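Long-range contacts in protein argonaute (PDB 5G5S), which uses short single-stranded DNA guides to find and cut complementary single-stranded DNA, and may thereby defend the cell against invading genetic elements: residues Asp500-Leu505 / Pro683-Tyr688; His546-Ile551 / Asn577-Asp582; Phe569-Phe574 / Ile594-Ile599; Gly619-Phe624 / Lys637-Leu642. All coordinates share one frame; numbering follows the deposited sequence. Where two conformers were deposited one is given.

Contact 1 (Asp500-Leu505 / Pro683-Tyr688)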
# COMPACT_ATOMS: atom_id res chain seq x y z
N ASP A 500 2.80 -3.98 -23.34
CA ASP A 500 3.95 -3.13 -23.63
C ASP A 500 4.37 -2.45 -22.32
O ASP A 500 5.55 -2.35 -22.03
CB ASP A 500 3.58 -2.07 -24.69
CG ASP A 500 3.30 -2.67 -26.05
OD1 ASP A 500 4.27 -2.94 -26.78
OD2 ASP A 500 2.12 -2.86 -26.39
N TYR A 501 3.37 -2.03 -21.51
CA TYR A 501 3.53 -1.40 -20.21
C TYR A 501 2.56 -1.93 -19.19
O TYR A 501 1.40 -2.22 -19.51
CB TYR A 501 3.33 0.13 -20.28
CG TYR A 501 4.25 0.85 -21.23
CD1 TYR A 501 5.64 0.71 -21.13
CD2 TYR A 501 3.75 1.72 -22.19
CE1 TYR A 501 6.50 1.37 -22.00
CE2 TYR A 501 4.60 2.41 -23.06
CZ TYR A 501 5.98 2.23 -22.96
OH TYR A 501 6.83 2.89 -23.81
N ILE A 502 3.04 -2.07 -17.97
CA ILE A 502 2.28 -2.40 -16.78
C ILE A 502 2.57 -1.18 -15.90
O ILE A 502 3.74 -0.87 -15.64
CB ILE A 502 2.65 -3.74 -16.13
CG1 ILE A 502 2.19 -4.91 -17.05
CG2 ILE A 502 2.01 -3.83 -14.71
CD1 ILE A 502 2.88 -6.25 -16.79
N MET A 503 1.50 -0.43 -15.59
CA MET A 503 1.64 0.82 -14.88
C MET A 503 0.92 0.80 -13.53
O MET A 503 -0.28 0.60 -13.47
CB MET A 503 1.17 1.99 -15.77
CG MET A 503 2.06 2.24 -16.98
SD MET A 503 1.49 3.67 -17.92
CE MET A 503 2.70 3.73 -19.24
N GLY A 504 1.71 0.96 -12.48
CA GLY A 504 1.23 1.04 -11.11
C GLY A 504 0.87 2.47 -10.81
O GLY A 504 1.67 3.37 -11.06
N LEU A 505 -0.34 2.70 -10.34
CA LEU A 505 -0.80 4.05 -10.11
C LEU A 505 -1.33 4.23 -8.71
O LEU A 505 -2.04 3.37 -8.21
CB LEU A 505 -1.88 4.40 -11.18
CG LEU A 505 -2.59 5.76 -11.11
CD1 LEU A 505 -1.61 6.91 -11.28
CD2 LEU A 505 -3.67 5.85 -12.14
N PRO A 683 1.79 -6.45 -6.21
CA PRO A 683 2.72 -6.29 -7.35
C PRO A 683 3.63 -5.07 -7.28
O PRO A 683 3.18 -4.00 -6.91
CB PRO A 683 1.77 -6.22 -8.56
CG PRO A 683 0.59 -7.00 -8.15
CD PRO A 683 0.42 -6.76 -6.68
N ALA A 684 4.92 -5.22 -7.64
CA ALA A 684 5.92 -4.13 -7.61
C ALA A 684 5.51 -2.77 -8.26
O ALA A 684 5.75 -1.75 -7.61
CB ALA A 684 7.27 -4.62 -8.10
N PRO A 685 4.85 -2.69 -9.45
CA PRO A 685 4.47 -1.36 -9.99
C PRO A 685 3.62 -0.51 -9.04
O PRO A 685 3.95 0.66 -8.80
CB PRO A 685 3.74 -1.70 -11.29
CG PRO A 685 4.25 -3.05 -11.67
CD PRO A 685 4.47 -3.77 -10.39
N ILE A 686 2.54 -1.10 -8.47
CA ILE A 686 1.64 -0.42 -7.53
C ILE A 686 2.30 -0.20 -6.16
O ILE A 686 2.16 0.89 -5.59
CB ILE A 686 0.19 -1.01 -7.50
CG1 ILE A 686 -0.76 -0.18 -6.59
CG2 ILE A 686 0.17 -2.52 -7.16
CD1 ILE A 686 -2.22 -0.53 -6.63
N HIS A 687 3.06 -1.20 -5.67
CA HIS A 687 3.81 -1.14 -4.40
C HIS A 687 4.79 0.06 -4.37
O HIS A 687 4.86 0.77 -3.38
CB HIS A 687 4.57 -2.47 -4.16
CG HIS A 687 5.54 -2.43 -3.03
ND1 HIS A 687 5.14 -2.65 -1.72
CD2 HIS A 687 6.88 -2.21 -3.04
CE1 HIS A 687 6.23 -2.54 -0.98
NE2 HIS A 687 7.30 -2.26 -1.73
N TYR A 688 5.57 0.23 -5.45
CA TYR A 688 6.56 1.30 -5.56
C TYR A 688 5.94 2.67 -5.84
O TYR A 688 6.49 3.67 -5.39
CB TYR A 688 7.69 0.93 -6.53
CG TYR A 688 8.62 -0.14 -5.99
CD1 TYR A 688 9.26 0.03 -4.76
CD2 TYR A 688 8.93 -1.27 -6.74
CE1 TYR A 688 10.14 -0.94 -4.27
CE2 TYR A 688 9.81 -2.24 -6.26
CZ TYR A 688 10.41 -2.07 -5.01
OH TYR A 688 11.25 -3.04 -4.53
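The ring of Pro685 faces the strand: its CB lies 3.6 Å from Gly504 N, and its CG rests 3.9 Å from Ile502 CG2, the two side chains set obliquely. Just beyond it in the helix, the aromatic rings pack on each other instead. His687 CD2 stands 3.6 Å above one face of the Tyr688 ring, toward its rim, while Tyr688 CE1 comes to the His687 ring at its edge, in plane. At the middle of the contact no side chain intervenes. Gly504 lets the two backbones almost touch, its CA only 3.9 Å from that of Ile686, and offers a CA-H to Pro685 O at 3.6 Å, with 159° at the hydrogen. Ile686 holds CG1 anti to its backbone N (chi1 -175°), and this methylene passes 4.1 Å from Leu505 O. Strand 501-505 and helix 684-688 run roughly parallel, 29° apart, with 6.1 Å between their axes. The contact seats helix 684-697 against the central sheet of the RNase H-like PIWI domain: strand 501-506 lies in it between strands 517-525 and 566-571, Tyr524 of the former touches Pro685, and Leu661 and Leu665 of helix 656-666 pack on Ile502.

Contact 2 (His546-Ile551 / Asn577-Asp582)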
# COMPACT_ATOMS: atom_id res chain seq x y z
N HIS A 546 -8.01 11.71 -12.24
CA HIS A 546 -8.63 10.52 -12.83
C HIS A 546 -7.75 9.83 -13.89
O HIS A 546 -6.82 10.45 -14.41
CB HIS A 546 -10.03 10.88 -13.40
CG HIS A 546 -10.02 12.00 -14.40
ND1 HIS A 546 -9.62 13.29 -14.06
CD2 HIS A 546 -10.40 12.00 -15.70
CE1 HIS A 546 -9.75 14.01 -15.16
NE2 HIS A 546 -10.21 13.28 -16.17
N LEU A 547 -8.03 8.54 -14.19
CA LEU A 547 -7.29 7.76 -15.19
C LEU A 547 -7.22 8.43 -16.58
O LEU A 547 -6.11 8.54 -17.09
CB LEU A 547 -7.76 6.30 -15.26
CG LEU A 547 -6.89 5.34 -16.08
CD1 LEU A 547 -5.44 5.29 -15.57
CD2 LEU A 547 -7.49 3.95 -16.11
N PRO A 548 -8.32 8.95 -17.20
CA PRO A 548 -8.17 9.65 -18.48
C PRO A 548 -7.11 10.77 -18.47
O PRO A 548 -6.33 10.87 -19.42
CB PRO A 548 -9.57 10.19 -18.75
CG PRO A 548 -10.47 9.25 -18.03
CD PRO A 548 -9.74 8.93 -16.77
N TYR A 549 -7.04 11.56 -17.37
CA TYR A 549 -6.05 12.63 -17.20
C TYR A 549 -4.62 12.10 -17.07
O TYR A 549 -3.70 12.72 -17.62
CB TYR A 549 -6.40 13.56 -16.02
CG TYR A 549 -5.31 14.54 -15.67
CD1 TYR A 549 -5.16 15.73 -16.38
CD2 TYR A 549 -4.38 14.25 -14.68
CE1 TYR A 549 -4.10 16.61 -16.10
CE2 TYR A 549 -3.34 15.13 -14.38
CZ TYR A 549 -3.21 16.31 -15.09
OH TYR A 549 -2.19 17.17 -14.76
N VAL A 550 -4.41 10.97 -16.34
CA VAL A 550 -3.11 10.33 -16.16
C VAL A 550 -2.52 9.99 -17.54
O VAL A 550 -1.37 10.34 -17.82
CB VAL A 550 -3.18 9.08 -15.22
CG1 VAL A 550 -1.86 8.30 -15.20
CG2 VAL A 550 -3.58 9.48 -13.81
N ILE A 551 -3.33 9.35 -18.40
CA ILE A 551 -2.95 8.94 -19.76
C ILE A 551 -2.56 10.14 -20.60
O ILE A 551 -1.51 10.10 -21.25
CB ILE A 551 -4.04 8.04 -20.41
CG1 ILE A 551 -4.28 6.76 -19.56
CG2 ILE A 551 -3.65 7.68 -21.84
CD1 ILE A 551 -5.58 6.02 -19.83
N ASN A 577 -18.02 6.39 -13.01
CA ASN A 577 -18.84 6.29 -14.22
C ASN A 577 -18.46 7.29 -15.32
O ASN A 577 -18.50 6.93 -16.50
CB ASN A 577 -20.31 6.41 -13.87
CG ASN A 577 -21.16 5.38 -14.56
OD1 ASN A 577 -21.65 5.60 -15.67
ND2 ASN A 577 -21.32 4.22 -13.92
N SER A 578 -18.08 8.52 -14.94
CA SER A 578 -17.67 9.59 -15.85
C SER A 578 -16.40 9.22 -16.63
O SER A 578 -16.26 9.60 -17.80
CB SER A 578 -17.46 10.89 -15.08
OG SER A 578 -16.41 10.76 -14.14
N GLU A 579 -15.48 8.48 -15.98
CA GLU A 579 -14.21 8.02 -16.55
C GLU A 579 -14.41 7.01 -17.69
O GLU A 579 -13.62 7.02 -18.64
CB GLU A 579 -13.34 7.36 -15.47
CG GLU A 579 -12.72 8.28 -14.44
CD GLU A 579 -11.96 7.53 -13.36
OE1 GLU A 579 -10.79 7.15 -13.60
OE2 GLU A 579 -12.54 7.29 -12.28
N ARG A 580 -15.43 6.11 -17.57
CA ARG A 580 -15.72 5.03 -18.52
C ARG A 580 -15.82 5.47 -19.97
O ARG A 580 -15.19 4.86 -20.83
CB ARG A 580 -16.96 4.21 -18.09
CG ARG A 580 -16.76 3.41 -16.80
CD ARG A 580 -17.86 2.39 -16.54
NE ARG A 580 -19.20 2.99 -16.48
CZ ARG A 580 -20.30 2.43 -16.99
NH1 ARG A 580 -20.23 1.26 -17.61
NH2 ARG A 580 -21.47 3.05 -16.89
N ASN A 581 -16.58 6.53 -20.24
CA ASN A 581 -16.74 7.08 -21.58
C ASN A 581 -15.47 7.76 -22.08
O ASN A 581 -15.17 7.68 -23.27
CB ASN A 581 -17.91 8.05 -21.64
CG ASN A 581 -18.14 8.60 -23.02
OD1 ASN A 581 -18.60 7.90 -23.93
ND2 ASN A 581 -17.71 9.84 -23.24
N ASP A 582 -14.74 8.45 -21.18
CA ASP A 582 -13.49 9.12 -21.52
C ASP A 582 -12.43 8.07 -21.88
O ASP A 582 -11.63 8.31 -22.80
CB ASP A 582 -13.00 9.99 -20.35
CG ASP A 582 -13.78 11.28 -20.10
OD1 ASP A 582 -14.95 11.36 -20.53
OD2 ASP A 582 -13.24 12.18 -19.42
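Pro548 lays its ring over the side of the neighbouring helix, with CG 3.5 Å from Asp582 CB and CD 3.8 Å from Glu579 CG. It crosses both acidic side chains at about a right angle, mostly against the CB of Asp582 and the CB and CG of Glu579. Glu579 sends its carboxylate past the ring to the beginning of the other helix. With CG anti to its own carbonyl carbon (chi1 -72°) and the chain extended beyond it, the residue brings OE1 to Leu547 N at 3.1 Å. The bond is moderately straight, 153° at the hydrogen, but the N-H arrives from above the carboxylate plane, 38° out of it. The same oxygen lies 3.6 Å from Leu547 CB, and the CB of His546, the N-cap residue, packs 3.9 Å from Glu579 CG. The imidazole itself turns back along its own helix, one face against Tyr549 CB, and its ND1 is bonded to Arg544 O. The axes of helices 547-551 and 577-582 come no closer than 9.8 Å. Leu547 and Ile551 also reach Leu583, further along helix 577-590, and Phe569 of the PIWI sheet, so the two helices and the sheet share one apolar layer. Chemically, a buried carboxylate here takes up a first-turn N-H that helix 547-556 cannot satisfy internally. Its other oxygen, OE2, accepts from Gln576 N, while OE1 has a long, weak ion pair with Arg571 NH1; this cation and the helix N-terminus together probably favour the charged form.

Contact 3 (Phe569-Phe574 / Ile594-Ile599)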
# COMPACT_ATOMS: atom_id res chain seq x y z
N PHE A 569 -3.14 -0.99 -16.37
CA PHE A 569 -3.04 -0.12 -15.20
C PHE A 569 -3.47 -0.85 -13.94
O PHE A 569 -4.49 -1.55 -13.92
CB PHE A 569 -3.86 1.17 -15.34
CG PHE A 569 -3.27 2.19 -16.27
CD1 PHE A 569 -3.61 2.21 -17.62
CD2 PHE A 569 -2.41 3.18 -15.80
CE1 PHE A 569 -3.09 3.17 -18.48
CE2 PHE A 569 -1.88 4.14 -16.66
CZ PHE A 569 -2.20 4.11 -18.00
N LEU A 570 -2.69 -0.68 -12.89
CA LEU A 570 -2.91 -1.27 -11.58
C LEU A 570 -3.20 -0.13 -10.62
O LEU A 570 -2.40 0.82 -10.50
CB LEU A 570 -1.63 -2.01 -11.16
CG LEU A 570 -1.41 -3.49 -11.52
CD1 LEU A 570 -2.02 -3.91 -12.82
CD2 LEU A 570 0.05 -3.84 -11.44
N ARG A 571 -4.37 -0.18 -9.97
CA ARG A 571 -4.74 0.84 -9.00
C ARG A 571 -5.49 0.27 -7.79
O ARG A 571 -6.13 -0.78 -7.89
CB ARG A 571 -5.46 2.06 -9.64
CG ARG A 571 -6.64 1.75 -10.55
CD ARG A 571 -7.20 3.01 -11.21
NE ARG A 571 -8.20 3.68 -10.37
CZ ARG A 571 -8.77 4.86 -10.65
NH1 ARG A 571 -8.43 5.53 -11.74
NH2 ARG A 571 -9.67 5.37 -9.82
N ASP A 572 -5.35 0.93 -6.64
CA ASP A 572 -6.05 0.61 -5.40
C ASP A 572 -7.18 1.60 -5.41
O ASP A 572 -7.10 2.63 -4.73
CB ASP A 572 -5.15 0.81 -4.17
CG ASP A 572 -5.59 0.04 -2.94
OD1 ASP A 572 -6.76 0.21 -2.51
OD2 ASP A 572 -4.77 -0.73 -2.40
N GLY A 573 -8.16 1.35 -6.26
CA GLY A 573 -9.31 2.23 -6.44
C GLY A 573 -10.20 1.82 -7.59
O GLY A 573 -9.78 1.08 -8.48
N PHE A 574 -11.44 2.31 -7.57
CA PHE A 574 -12.40 2.01 -8.62
C PHE A 574 -12.58 3.14 -9.59
O PHE A 574 -12.31 4.30 -9.25
CB PHE A 574 -13.73 1.50 -8.05
CG PHE A 574 -13.55 0.28 -7.18
CD1 PHE A 574 -13.25 -0.96 -7.74
CD2 PHE A 574 -13.63 0.37 -5.80
CE1 PHE A 574 -13.05 -2.09 -6.94
CE2 PHE A 574 -13.45 -0.76 -4.99
CZ PHE A 574 -13.15 -1.98 -5.57
N ILE A 594 -6.35 -0.43 -23.48
CA ILE A 594 -6.15 0.07 -22.13
C ILE A 594 -6.91 -0.81 -21.17
O ILE A 594 -8.14 -0.93 -21.25
CB ILE A 594 -6.52 1.58 -21.97
CG1 ILE A 594 -5.85 2.49 -23.04
CG2 ILE A 594 -6.28 2.07 -20.54
CD1 ILE A 594 -4.26 2.59 -23.04
N GLU A 595 -6.18 -1.44 -20.26
CA GLU A 595 -6.79 -2.29 -19.25
C GLU A 595 -6.55 -1.73 -17.87
O GLU A 595 -5.57 -1.02 -17.64
CB GLU A 595 -6.32 -3.73 -19.38
CG GLU A 595 -6.91 -4.43 -20.59
CD GLU A 595 -6.42 -5.85 -20.80
OE1 GLU A 595 -5.88 -6.44 -19.84
OE2 GLU A 595 -6.56 -6.36 -21.94
N VAL A 596 -7.49 -2.01 -16.97
CA VAL A 596 -7.46 -1.60 -15.58
C VAL A 596 -8.01 -2.70 -14.68
O VAL A 596 -9.03 -3.32 -14.98
CB VAL A 596 -8.05 -0.17 -15.31
CG1 VAL A 596 -9.55 -0.10 -15.57
CG2 VAL A 596 -7.71 0.32 -13.90
N ILE A 597 -7.28 -2.98 -13.61
CA ILE A 597 -7.68 -3.93 -12.59
C ILE A 597 -7.48 -3.24 -11.24
O ILE A 597 -6.54 -2.47 -11.06
CB ILE A 597 -6.95 -5.30 -12.75
CG1 ILE A 597 -7.73 -6.44 -12.00
CG2 ILE A 597 -5.46 -5.21 -12.35
CD1 ILE A 597 -7.35 -7.92 -12.29
N SER A 598 -8.40 -3.49 -10.31
CA SER A 598 -8.35 -2.93 -8.96
C SER A 598 -7.64 -3.92 -8.04
O SER A 598 -7.97 -5.11 -8.03
CB SER A 598 -9.75 -2.60 -8.47
OG SER A 598 -9.76 -2.27 -7.09
N ILE A 599 -6.61 -3.45 -7.33
CA ILE A 599 -5.83 -4.27 -6.41
C ILE A 599 -6.00 -3.64 -5.04
O ILE A 599 -5.56 -2.52 -4.82
CB ILE A 599 -4.36 -4.42 -6.88
CG1 ILE A 599 -4.31 -5.24 -8.20
CG2 ILE A 599 -3.46 -5.05 -5.77
CD1 ILE A 599 -3.07 -5.17 -8.94
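Ile599 pushes its CD1 into the side of Leu570, reaching CG at 3.5 Å. Leu570 also has a chi2 of 32°, off the usual staggered positions, and the short contact and this torsion may reflect strain or an imprecise fit. Its CD1 lies along Ile597, 3.7 Å from CG2, the two side chains side by side. On the other face of the sheet the knob is Val596 CG2, which sits between Phe569 and Arg571, 4.2 Å from the CB of Phe569 and 3.8 Å from the CG of Arg571. Ile594 CG2 meets the Phe569 ring obliquely, while Glu595 O lies at that ring's edge, in plane. These strands are the two arms of a beta-alpha-beta crossover through helix 577-590, part of the RNase H-like core of the PIWI domain, and they pair in parallel, from Phe569 N to Glu595 O at 2.7 Å through to Ile599 N and Arg571 O at 2.8 Å. Phe574 brings its ring back so that CE1 lies 3.7 Å from Ser598 CB, although Ser598 has two conformers and the place of its OG is doubtful. The strand ends at Arg571; next comes Asp572, an active-site residue by similarity, whose CB lies 3.4 Å from Ile599 O and whose OD2 forms a salt bridge with Lys601.

Contact 4 (Gly619-Phe624 / Lys637-Leu642)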
# COMPACT_ATOMS: atom_id res chain seq x y z
N GLY A 619 -17.14 -15.04 -6.10
CA GLY A 619 -18.18 -14.17 -6.65
C GLY A 619 -17.63 -12.99 -7.43
O GLY A 619 -17.90 -11.83 -7.08
N ASN A 620 -16.81 -13.28 -8.45
CA ASN A 620 -16.11 -12.28 -9.28
C ASN A 620 -14.86 -11.61 -8.66
O ASN A 620 -14.16 -10.90 -9.37
CB ASN A 620 -17.06 -11.28 -9.96
CG ASN A 620 -18.17 -11.94 -10.75
OD1 ASN A 620 -19.36 -11.64 -10.56
ND2 ASN A 620 -17.82 -12.89 -11.61
N ASP A 621 -14.56 -11.84 -7.37
CA ASP A 621 -13.36 -11.25 -6.75
C ASP A 621 -12.23 -12.26 -6.71
O ASP A 621 -12.43 -13.40 -6.33
CB ASP A 621 -13.61 -10.77 -5.30
CG ASP A 621 -14.59 -9.63 -5.11
OD1 ASP A 621 -14.74 -8.81 -6.04
OD2 ASP A 621 -15.15 -9.52 -4.00
N GLY A 622 -11.04 -11.81 -7.08
CA GLY A 622 -9.83 -12.60 -7.01
C GLY A 622 -9.29 -12.53 -5.60
O GLY A 622 -9.22 -11.45 -5.02
N ILE A 623 -9.01 -13.69 -5.01
CA ILE A 623 -8.45 -13.79 -3.66
C ILE A 623 -7.01 -14.28 -3.87
O ILE A 623 -6.77 -15.43 -4.24
CB ILE A 623 -9.28 -14.67 -2.69
CG1 ILE A 623 -10.76 -14.19 -2.61
CG2 ILE A 623 -8.63 -14.71 -1.29
CD1 ILE A 623 -11.68 -15.18 -1.85
N PHE A 624 -6.07 -13.35 -3.67
CA PHE A 624 -4.65 -13.45 -3.93
C PHE A 624 -3.83 -13.55 -2.62
O PHE A 624 -3.88 -12.64 -1.80
CB PHE A 624 -4.29 -12.19 -4.76
CG PHE A 624 -2.95 -12.08 -5.43
CD1 PHE A 624 -2.67 -12.77 -6.60
CD2 PHE A 624 -1.99 -11.19 -4.95
CE1 PHE A 624 -1.43 -12.65 -7.23
CE2 PHE A 624 -0.75 -11.06 -5.58
CZ PHE A 624 -0.47 -11.80 -6.70
N LYS A 637 -7.29 -8.50 -2.49
CA LYS A 637 -8.49 -8.62 -3.32
C LYS A 637 -8.24 -8.02 -4.71
O LYS A 637 -7.73 -6.90 -4.82
CB LYS A 637 -9.69 -7.95 -2.66
CG LYS A 637 -11.01 -8.23 -3.37
CD LYS A 637 -12.20 -7.54 -2.70
CE LYS A 637 -12.25 -6.06 -2.94
NZ LYS A 637 -13.49 -5.47 -2.38
N LEU A 638 -8.60 -8.78 -5.76
CA LEU A 638 -8.51 -8.38 -7.17
C LEU A 638 -9.95 -8.19 -7.65
O LEU A 638 -10.80 -9.03 -7.40
CB LEU A 638 -7.76 -9.40 -8.02
CG LEU A 638 -6.44 -9.93 -7.44
CD1 LEU A 638 -5.86 -11.01 -8.31
CD2 LEU A 638 -5.42 -8.80 -7.23
N SER A 639 -10.24 -7.04 -8.26
CA SER A 639 -11.61 -6.73 -8.66
C SER A 639 -11.65 -5.91 -9.94
O SER A 639 -10.69 -5.20 -10.25
CB SER A 639 -12.28 -5.93 -7.54
OG SER A 639 -13.62 -5.61 -7.82
N THR A 640 -12.81 -5.96 -10.61
CA THR A 640 -13.19 -5.18 -11.80
C THR A 640 -12.10 -4.97 -12.83
O THR A 640 -11.57 -3.87 -13.00
CB THR A 640 -14.09 -3.96 -11.45
OG1 THR A 640 -14.05 -2.97 -12.48
CG2 THR A 640 -13.75 -3.34 -10.15
N TRP A 641 -11.75 -6.05 -13.52
CA TRP A 641 -10.79 -6.05 -14.60
C TRP A 641 -11.58 -5.58 -15.83
O TRP A 641 -12.55 -6.23 -16.24
CB TRP A 641 -10.21 -7.46 -14.75
CG TRP A 641 -9.11 -7.60 -15.76
CD1 TRP A 641 -8.34 -6.61 -16.31
CD2 TRP A 641 -8.63 -8.84 -16.31
NE1 TRP A 641 -7.39 -7.15 -17.14
CE2 TRP A 641 -7.56 -8.52 -17.18
CE3 TRP A 641 -9.02 -10.18 -16.17
CZ2 TRP A 641 -6.91 -9.50 -17.94
CZ3 TRP A 641 -8.35 -11.15 -16.91
CH2 TRP A 641 -7.30 -10.81 -17.77
N LEU A 642 -11.21 -4.41 -16.34
CA LEU A 642 -11.87 -3.76 -17.48
C LEU A 642 -10.94 -3.62 -18.66
O LEU A 642 -9.73 -3.50 -18.50
CB LEU A 642 -12.40 -2.37 -17.07
CG LEU A 642 -13.45 -2.33 -15.95
CD1 LEU A 642 -13.54 -0.93 -15.34
CD2 LEU A 642 -14.81 -2.83 -16.44
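Different first torsions bring Phe624 and Leu638 together: the phenylalanine sets CG anti to its backbone N (chi1 -169°), whereas the leucine sets CG anti to its carbonyl carbon (chi1 -46°). Leu638 CD1 comes 4.0 Å from Phe624 CD1, approaching the ring obliquely. Lys637 keeps its first two torsions extended (chi1 -171°), which lays CD alongside Asp621, 3.8 Å from OD2; the bend comes only beyond CD, at chi3. The charged ends do not join, since Lys637 NZ stays 4.7 Å from Asp621 OD2, and any attraction between them is probably only a loose electrostatic one. That carboxylate oxygen has its firmer partner in Tyr605 OH. Between these side chains lies an antiparallel hydrogen-bonded pair. Gly622 N gives to Leu638 O and Leu638 N gives back to Gly622 O, each at 2.8 Å. With no side chain on Gly622, the leucine CB can settle 3.9 Å from Gly622 CA, and the paired CA atoms approach to 4.4 Å. Leu638 and Phe624 both continue onto Leu662 of helix 656-666, the ring also meeting that of Phe309. Strand 636-645 is bonded along its other side to strand 593-600, which ties the pair into the main PIWI sheet. Strands 621-625 and 636-645 form a beta hairpin whose long connection includes residues 627-634, a region that binds the 5'-phosphorylated end of the guide DNA.

Overall arrangement
Contacts 1, 3 and 4 follow one another across the PIWI sheet, contact 3 centred 10 Å from each of the others. Met503 O and Leu570 N, 2.8 Å apart, tie contact 1 to contact 3; Val596 O and Leu642 N, also 2.8 Å apart, tie contact 3 to contact 4. Contact 2 packs against this sheet, with Leu547 CD1 3.7 Å from Phe569 CD2, but does not touch contact 4. Part of the active site, assigned by similarity, lies where contacts 1 and 3 meet: the Asp572 side chain is about 4 Å from that of Ile686 and about 6 Å from that of Asp506. Glu543 lies by contact 2, its side chain about 5 Å from that of His546.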